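Local structure of type C neurotoxin (Clostridium botulinum, 3PME) at residues L45-L56 with K177-I187; S93-K101 with W111-K119. The protein is the receptor-binding domain of a botulinum C/D mosaic neurotoxin, and probably attaches the toxin to nerve-cell membranes through gangliosides and phosphatidylethanolamine. One frame throughout, in Å; residues are numbered along the deposited sequence.

Interaction 1: L45-L56 with K177-I187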
# COMPACT_ATOMS: atom_id res chain seq x y z
N LEU A 45 -8.56 -8.87 10.78
CA LEU A 45 -9.53 -9.95 10.89
C LEU A 45 -8.91 -11.19 10.25
O LEU A 45 -8.71 -11.23 9.03
CB LEU A 45 -10.84 -9.57 10.19
CG LEU A 45 -11.43 -8.22 10.62
CD1 LEU A 45 -12.69 -7.90 9.83
CD2 LEU A 45 -11.73 -8.22 12.12
N SER A 46 -8.60 -12.18 11.07
CA SER A 46 -7.86 -13.35 10.58
C SER A 46 -8.45 -14.68 11.03
O SER A 46 -7.97 -15.74 10.63
CB SER A 46 -6.39 -13.27 11.01
OG SER A 46 -6.25 -13.22 12.42
N SER A 47 -9.50 -14.62 11.85
CA SER A 47 -10.15 -15.82 12.35
C SER A 47 -11.66 -15.66 12.46
O SER A 47 -12.16 -14.55 12.66
CB SER A 47 -9.57 -16.23 13.70
OG SER A 47 -10.37 -17.22 14.31
N SER A 48 -12.37 -16.77 12.34
CA SER A 48 -13.83 -16.79 12.41
C SER A 48 -14.39 -16.14 13.68
O SER A 48 -15.51 -15.62 13.67
CB SER A 48 -14.33 -18.23 12.29
OG SER A 48 -15.75 -18.28 12.21
N GLY A 49 -13.63 -16.18 14.77
CA GLY A 49 -14.11 -15.65 16.03
C GLY A 49 -13.75 -14.20 16.31
O GLY A 49 -14.26 -13.60 17.27
N ASP A 50 -12.87 -13.63 15.50
CA ASP A 50 -12.42 -12.26 15.70
C ASP A 50 -13.54 -11.30 15.29
O ASP A 50 -13.92 -11.26 14.13
CB ASP A 50 -11.19 -11.96 14.84
CG ASP A 50 -10.05 -12.94 15.09
OD1 ASP A 50 -10.10 -13.69 16.10
OD2 ASP A 50 -9.09 -12.94 14.28
N LYS A 51 -14.06 -10.52 16.24
CA LYS A 51 -15.10 -9.53 15.91
C LYS A 51 -14.93 -8.23 16.67
O LYS A 51 -14.53 -8.23 17.83
CB LYS A 51 -16.49 -10.08 16.22
CG LYS A 51 -16.89 -11.31 15.46
CD LYS A 51 -18.35 -11.63 15.70
CE LYS A 51 -18.76 -12.91 15.02
NZ LYS A 51 -18.42 -12.87 13.57
N ILE A 52 -15.25 -7.12 16.02
CA ILE A 52 -15.39 -5.86 16.72
C ILE A 52 -16.86 -5.49 16.65
O ILE A 52 -17.42 -5.41 15.56
CB ILE A 52 -14.55 -4.76 16.08
CG1 ILE A 52 -13.07 -5.15 16.06
CG2 ILE A 52 -14.76 -3.44 16.82
CD1 ILE A 52 -12.18 -4.11 15.39
N ILE A 53 -17.49 -5.29 17.80
CA ILE A 53 -18.90 -4.92 17.83
C ILE A 53 -19.00 -3.46 18.23
O ILE A 53 -18.53 -3.07 19.30
CB ILE A 53 -19.68 -5.76 18.86
CG1 ILE A 53 -19.39 -7.25 18.70
CG2 ILE A 53 -21.17 -5.43 18.79
CD1 ILE A 53 -19.48 -7.75 17.30
N VAL A 54 -19.58 -2.65 17.36
CA VAL A 54 -19.74 -1.23 17.65
C VAL A 54 -21.22 -0.90 17.84
O VAL A 54 -22.03 -1.17 16.97
CB VAL A 54 -19.17 -0.35 16.52
CG1 VAL A 54 -19.33 1.13 16.84
CG2 VAL A 54 -17.69 -0.69 16.27
N ASN A 55 -21.57 -0.35 19.00
CA ASN A 55 -22.93 0.13 19.23
C ASN A 55 -22.93 1.64 19.34
O ASN A 55 -22.42 2.20 20.31
CB ASN A 55 -23.51 -0.48 20.51
CG ASN A 55 -23.85 -1.94 20.34
OD1 ASN A 55 -24.83 -2.28 19.68
ND2 ASN A 55 -23.06 -2.81 20.95
N LEU A 56 -23.50 2.30 18.34
CA LEU A 56 -23.64 3.75 18.35
C LEU A 56 -24.73 4.15 19.32
O LEU A 56 -25.65 3.38 19.59
CB LEU A 56 -24.02 4.25 16.96
CG LEU A 56 -22.95 4.39 15.87
CD1 LEU A 56 -22.12 3.14 15.75
CD2 LEU A 56 -23.64 4.73 14.54
N LYS A 177 -28.16 0.53 14.88
CA LYS A 177 -27.11 1.18 15.66
C LYS A 177 -25.88 0.29 15.85
O LYS A 177 -24.84 0.77 16.29
CB LYS A 177 -27.65 1.60 17.02
CG LYS A 177 -27.88 0.44 17.96
CD LYS A 177 -28.75 0.86 19.13
CE LYS A 177 -28.88 -0.27 20.15
NZ LYS A 177 -27.56 -0.61 20.74
N THR A 178 -26.00 -0.99 15.52
CA THR A 178 -24.89 -1.93 15.71
C THR A 178 -24.15 -2.21 14.40
O THR A 178 -24.78 -2.43 13.36
CB THR A 178 -25.38 -3.26 16.30
OG1 THR A 178 -26.04 -3.01 17.55
CG2 THR A 178 -24.21 -4.21 16.53
N ILE A 179 -22.82 -2.19 14.46
CA ILE A 179 -21.98 -2.54 13.32
C ILE A 179 -21.06 -3.64 13.79
O ILE A 179 -20.36 -3.48 14.79
CB ILE A 179 -21.13 -1.35 12.87
CG1 ILE A 179 -22.01 -0.15 12.53
CG2 ILE A 179 -20.30 -1.71 11.64
CD1 ILE A 179 -21.23 1.13 12.33
N VAL A 180 -21.06 -4.76 13.07
CA VAL A 180 -20.18 -5.87 13.43
C VAL A 180 -19.10 -6.08 12.38
O VAL A 180 -19.41 -6.40 11.22
CB VAL A 180 -20.98 -7.18 13.60
CG1 VAL A 180 -20.04 -8.34 13.92
CG2 VAL A 180 -22.06 -7.01 14.67
N PHE A 181 -17.84 -5.92 12.79
CA PHE A 181 -16.69 -6.20 11.93
C PHE A 181 -16.24 -7.63 12.18
O PHE A 181 -16.03 -8.03 13.33
CB PHE A 181 -15.53 -5.27 12.27
CG PHE A 181 -15.80 -3.83 11.96
CD1 PHE A 181 -16.53 -3.05 12.83
CD2 PHE A 181 -15.30 -3.24 10.80
CE1 PHE A 181 -16.78 -1.70 12.55
CE2 PHE A 181 -15.53 -1.91 10.52
CZ PHE A 181 -16.27 -1.14 11.39
N GLY A 182 -16.09 -8.41 11.11
CA GLY A 182 -15.60 -9.77 11.26
C GLY A 182 -16.11 -10.75 10.24
O GLY A 182 -17.17 -10.56 9.64
N ILE A 183 -15.35 -11.83 10.04
CA ILE A 183 -15.72 -12.88 9.10
C ILE A 183 -16.27 -14.10 9.82
O ILE A 183 -15.60 -14.67 10.69
CB ILE A 183 -14.50 -13.30 8.25
CG1 ILE A 183 -13.91 -12.09 7.54
CG2 ILE A 183 -14.89 -14.40 7.26
CD1 ILE A 183 -12.60 -12.37 6.83
N ASP A 184 -17.49 -14.49 9.47
CA ASP A 184 -18.15 -15.63 10.11
C ASP A 184 -17.89 -16.95 9.38
O ASP A 184 -17.91 -18.01 10.00
CB ASP A 184 -19.66 -15.38 10.21
CG ASP A 184 -20.09 -14.97 11.60
OD1 ASP A 184 -19.34 -15.25 12.57
OD2 ASP A 184 -21.18 -14.37 11.74
N GLU A 185 -17.66 -16.88 8.08
CA GLU A 185 -17.39 -18.08 7.31
C GLU A 185 -16.08 -18.71 7.75
O GLU A 185 -15.26 -18.08 8.42
CB GLU A 185 -17.32 -17.78 5.81
CG GLU A 185 -17.42 -16.31 5.48
CD GLU A 185 -18.84 -15.82 5.53
OE1 GLU A 185 -19.75 -16.62 5.22
OE2 GLU A 185 -19.05 -14.63 5.89
N ASN A 186 -15.90 -19.98 7.38
CA ASN A 186 -14.65 -20.66 7.63
C ASN A 186 -13.60 -20.11 6.68
O ASN A 186 -13.84 -19.97 5.48
CB ASN A 186 -14.81 -22.17 7.42
CG ASN A 186 -13.61 -22.95 7.90
OD1 ASN A 186 -12.58 -22.38 8.27
ND2 ASN A 186 -13.73 -24.28 7.91
N ILE A 187 -12.44 -19.77 7.23
CA ILE A 187 -11.34 -19.27 6.42
C ILE A 187 -10.04 -19.97 6.80
O ILE A 187 -9.83 -20.31 7.97
CB ILE A 187 -11.18 -17.75 6.57
CG1 ILE A 187 -10.95 -17.37 8.04
CG2 ILE A 187 -12.40 -17.03 6.03
CD1 ILE A 187 -10.76 -15.88 8.26
O HOH W 1 -12.92 -12.05 11.74
O HOH W 2 -26.10 1.87 21.92
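Ile52 pairs with Phe181 and Val54 with Ile179 as antiparallel hydrogen-bonded pairs, each closed by two backbone bonds; Val54 N to Ile179 O is 2.8 Å and nearly straight at the hydrogen (171°). Leu56 N to Lys177 O continues the ladder. On the face of Ile52 and Val54, Phe181 presents its edge: Ile52 O lies in the ring plane and Val54 CG2 is 4.0 Å from Phe181 CE1. On the face of Ile53 and Val180, Ile53 CD1 presses against Val180 CG1 at 3.5 Å, tighter than usual for carbons, with the side chains side by side.

Polar groups clamp both ends. Thr178 OG1 donates to Asn55 OD1 at 2.6 Å, and Lys177 NZ adds a weak bond to the same oxygen. At the other end, Lys51, the first residue of its strand, turns at its last torsion (chi4 -54°), bringing NZ 2.7 Å from Asp184 OD1 in a salt bridge that arrives from above the carboxylate plane. Ser48 OG donates to Asp184 O, and a water bridges Ile183 N to Asp50 O.

Further out, strand 26-30 flanks strand 51-55, completing a three-stranded sheet in the concanavalin-like N-terminal half, while Phe43 and Phe198 meet the Phe181 ring edge-to-face. Apolar packing around Phe181 thus occupies one face of the ladder, while side-chain hydrogen bonds and the Lys51-Asp184 salt bridge are found toward its two ends.

Interaction 2: S93-K101 with W111-K119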
# COMPACT_ATOMS: atom_id res chain seq x y z
N SER A 93 -24.18 -4.46 9.11
CA SER A 93 -25.12 -3.61 9.81
C SER A 93 -26.51 -3.83 9.22
O SER A 93 -27.25 -2.88 8.96
CB SER A 93 -24.71 -2.13 9.74
OG SER A 93 -25.34 -1.37 10.75
N ILE A 94 -26.82 -5.11 8.99
CA ILE A 94 -28.16 -5.54 8.59
C ILE A 94 -28.84 -6.22 9.77
O ILE A 94 -28.31 -7.17 10.34
CB ILE A 94 -28.11 -6.58 7.46
CG1 ILE A 94 -27.43 -6.00 6.23
CG2 ILE A 94 -29.53 -7.07 7.12
CD1 ILE A 94 -28.18 -4.91 5.60
N LYS A 95 -30.02 -5.72 10.13
CA LYS A 95 -30.84 -6.34 11.15
C LYS A 95 -32.28 -6.30 10.67
O LYS A 95 -32.71 -5.30 10.10
CB LYS A 95 -30.73 -5.60 12.48
CG LYS A 95 -29.39 -5.80 13.17
CD LYS A 95 -29.11 -7.28 13.38
CE LYS A 95 -27.70 -7.51 13.91
NZ LYS A 95 -26.65 -7.16 12.90
N GLN A 96 -33.02 -7.37 10.88
CA GLN A 96 -34.44 -7.38 10.52
C GLN A 96 -34.65 -7.03 9.05
O GLN A 96 -35.53 -6.23 8.71
CB GLN A 96 -35.20 -6.38 11.40
CG GLN A 96 -34.80 -6.44 12.86
CD GLN A 96 -34.91 -7.84 13.41
OE1 GLN A 96 -33.95 -8.37 14.00
NE2 GLN A 96 -36.06 -8.47 13.20
N ASN A 97 -33.84 -7.63 8.18
CA ASN A 97 -34.01 -7.53 6.73
C ASN A 97 -33.40 -6.28 6.08
O ASN A 97 -33.38 -6.19 4.85
CB ASN A 97 -35.49 -7.60 6.34
CG ASN A 97 -36.18 -8.83 6.89
OD1 ASN A 97 -35.56 -9.88 7.09
ND2 ASN A 97 -37.48 -8.72 7.12
N SER A 98 -32.94 -5.33 6.87
CA SER A 98 -32.60 -4.02 6.31
C SER A 98 -31.34 -3.41 6.95
O SER A 98 -31.03 -3.67 8.11
CB SER A 98 -33.81 -3.09 6.43
OG SER A 98 -33.62 -1.86 5.76
N GLY A 99 -30.62 -2.61 6.18
CA GLY A 99 -29.44 -1.91 6.66
C GLY A 99 -28.38 -1.91 5.57
O GLY A 99 -28.68 -1.85 4.39
N TRP A 100 -27.12 -1.98 5.98
CA TRP A 100 -26.02 -2.02 5.00
C TRP A 100 -24.99 -3.04 5.41
O TRP A 100 -24.93 -3.44 6.57
CB TRP A 100 -25.37 -0.64 4.87
CG TRP A 100 -24.82 -0.08 6.17
CD1 TRP A 100 -25.50 0.67 7.09
CD2 TRP A 100 -23.49 -0.24 6.68
NE1 TRP A 100 -24.66 0.99 8.14
CE2 TRP A 100 -23.42 0.45 7.90
CE3 TRP A 100 -22.34 -0.89 6.20
CZ2 TRP A 100 -22.25 0.50 8.68
CZ3 TRP A 100 -21.18 -0.83 6.97
CH2 TRP A 100 -21.15 -0.14 8.19
N LYS A 101 -24.19 -3.49 4.44
CA LYS A 101 -23.05 -4.36 4.75
C LYS A 101 -21.97 -4.22 3.69
O LYS A 101 -22.20 -3.74 2.59
CB LYS A 101 -23.49 -5.82 4.89
CG LYS A 101 -24.07 -6.44 3.62
CD LYS A 101 -24.35 -7.93 3.82
CE LYS A 101 -25.10 -8.49 2.62
NZ LYS A 101 -25.49 -9.91 2.81
N TRP A 111 -20.49 -3.19 -1.63
CA TRP A 111 -21.23 -2.45 -0.62
C TRP A 111 -22.70 -2.59 -0.93
O TRP A 111 -23.14 -2.34 -2.05
CB TRP A 111 -20.84 -0.97 -0.64
CG TRP A 111 -21.76 -0.07 0.14
CD1 TRP A 111 -22.89 0.55 -0.31
CD2 TRP A 111 -21.61 0.33 1.51
NE1 TRP A 111 -23.46 1.30 0.69
CE2 TRP A 111 -22.69 1.19 1.81
CE3 TRP A 111 -20.67 0.06 2.50
CZ2 TRP A 111 -22.85 1.77 3.07
CZ3 TRP A 111 -20.83 0.64 3.75
CH2 TRP A 111 -21.91 1.49 4.02
N ILE A 112 -23.46 -3.01 0.07
CA ILE A 112 -24.86 -3.36 -0.12
C ILE A 112 -25.74 -2.52 0.78
O ILE A 112 -25.44 -2.35 1.96
CB ILE A 112 -25.07 -4.85 0.23
CG1 ILE A 112 -24.35 -5.74 -0.79
CG2 ILE A 112 -26.57 -5.19 0.30
CD1 ILE A 112 -25.18 -6.06 -2.00
N LEU A 113 -26.82 -2.00 0.22
CA LEU A 113 -27.83 -1.25 0.97
C LEU A 113 -29.16 -1.95 0.73
O LEU A 113 -29.55 -2.16 -0.43
CB LEU A 113 -27.93 0.20 0.49
CG LEU A 113 -28.86 1.10 1.32
CD1 LEU A 113 -28.32 1.29 2.73
CD2 LEU A 113 -29.07 2.47 0.64
N GLN A 114 -29.85 -2.31 1.80
CA GLN A 114 -31.02 -3.17 1.68
C GLN A 114 -32.23 -2.60 2.41
O GLN A 114 -32.14 -2.21 3.58
CB GLN A 114 -30.68 -4.55 2.22
CG GLN A 114 -31.80 -5.57 2.12
CD GLN A 114 -31.25 -6.97 2.28
OE1 GLN A 114 -30.45 -7.42 1.47
NE2 GLN A 114 -31.66 -7.64 3.34
N ASP A 115 -33.36 -2.54 1.70
CA ASP A 115 -34.59 -1.97 2.27
C ASP A 115 -35.43 -2.98 3.05
O ASP A 115 -35.07 -4.16 3.18
CB ASP A 115 -35.41 -1.23 1.19
CG ASP A 115 -36.14 -2.16 0.21
OD1 ASP A 115 -36.34 -3.36 0.47
OD2 ASP A 115 -36.59 -1.64 -0.84
N ILE A 116 -36.56 -2.51 3.56
CA ILE A 116 -37.35 -3.33 4.47
C ILE A 116 -38.11 -4.47 3.77
O ILE A 116 -38.69 -5.33 4.44
CB ILE A 116 -38.28 -2.46 5.35
CG1 ILE A 116 -39.05 -1.44 4.50
CG2 ILE A 116 -37.47 -1.73 6.40
CD1 ILE A 116 -40.17 -2.04 3.66
N ASN A 117 -38.07 -4.49 2.44
CA ASN A 117 -38.62 -5.61 1.67
C ASN A 117 -37.53 -6.57 1.20
O ASN A 117 -37.78 -7.44 0.36
CB ASN A 117 -39.43 -5.09 0.48
CG ASN A 117 -40.68 -4.37 0.91
OD1 ASN A 117 -40.99 -3.30 0.40
ND2 ASN A 117 -41.38 -4.93 1.88
N ARG A 118 -36.32 -6.39 1.71
CA ARG A 118 -35.17 -7.21 1.33
C ARG A 118 -34.69 -6.95 -0.11
O ARG A 118 -33.88 -7.71 -0.63
CB ARG A 118 -35.47 -8.69 1.55
CG ARG A 118 -35.69 -9.03 3.01
CD ARG A 118 -35.89 -10.53 3.23
NE ARG A 118 -35.33 -10.96 4.51
CZ ARG A 118 -34.03 -11.19 4.71
NH1 ARG A 118 -33.17 -11.03 3.72
NH2 ARG A 118 -33.60 -11.57 5.91
N LYS A 119 -35.19 -5.89 -0.73
CA LYS A 119 -34.64 -5.46 -2.01
C LYS A 119 -33.33 -4.73 -1.74
O LYS A 119 -33.22 -3.98 -0.77
CB LYS A 119 -35.64 -4.54 -2.72
CG LYS A 119 -35.15 -3.94 -4.03
CD LYS A 119 -36.18 -2.98 -4.63
CE LYS A 119 -35.63 -2.27 -5.87
NZ LYS A 119 -36.53 -1.19 -6.35
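Gly99 and Lys101 pair with Gln114 and Ile112 as antiparallel hydrogen-bonded pairs, with Trp100 facing Leu113 in the non-hydrogen-bonded pair between them (CA-CA 4.5 Å). This is the end of a beta hairpin formed by strands 100-105 and 108-114, within the concanavalin-like half of the protein. Trp100 and Trp111 form an offset pair: their six-membered rings are tilted by 19°, with centroids 4.8 Å apart and little overlap. The chi1 of 57° sets the Trp100 ring between its own backbone N and carbonyl carbon, and Ser93 CB sits over the opposite face, toward the rim. Leu113 CD1 packs on Trp100 CB at 4.1 Å. On the opposite face of the hairpin, the side chains of Lys101 and Ile112 run side by side, Lys101 CG 3.9 Å from Ile112 CB.

At the open end of the hairpin, polar side chains take over. Gln114 O accepts from both Gly99 N and Ser98 OG, the latter at 2.7 Å. Asp115 OD1 receives Asn117 N in an Asx turn and Lys119 N from the opposite side of its carboxylate plane. Arg118 NE makes a weak bond to Asn97 OD1. Gln114, its chain extended, reaches the type I' turn of Lys95 to Ser98: its NE2 donates to Asn97 O at 2.7 Å, in the plane of its own amide but 55° out of the carbonyl plane.

In the fold
Both interactions belong to the N-terminal, concanavalin-like receptor-binding region, and their centres lie about 17 Å apart. Along the chain, 45-56 comes first, then 93-101 and 111-119, and finally 177-187, so interaction 1 joins strands far apart in sequence and interaction 2, a local hairpin, falls wholly between them. They sit in different antiparallel sheets, one of three strands and one of five, yet they touch: Ser93 OG lies 2.9 Å from Thr178 O, a probable hydrogen bond, and Ile179 CD1 packs 3.8 Å from Trp100 CZ2. Strand 178-181 thus serves as the meeting edge, connecting the two sheets directly within one compact domain.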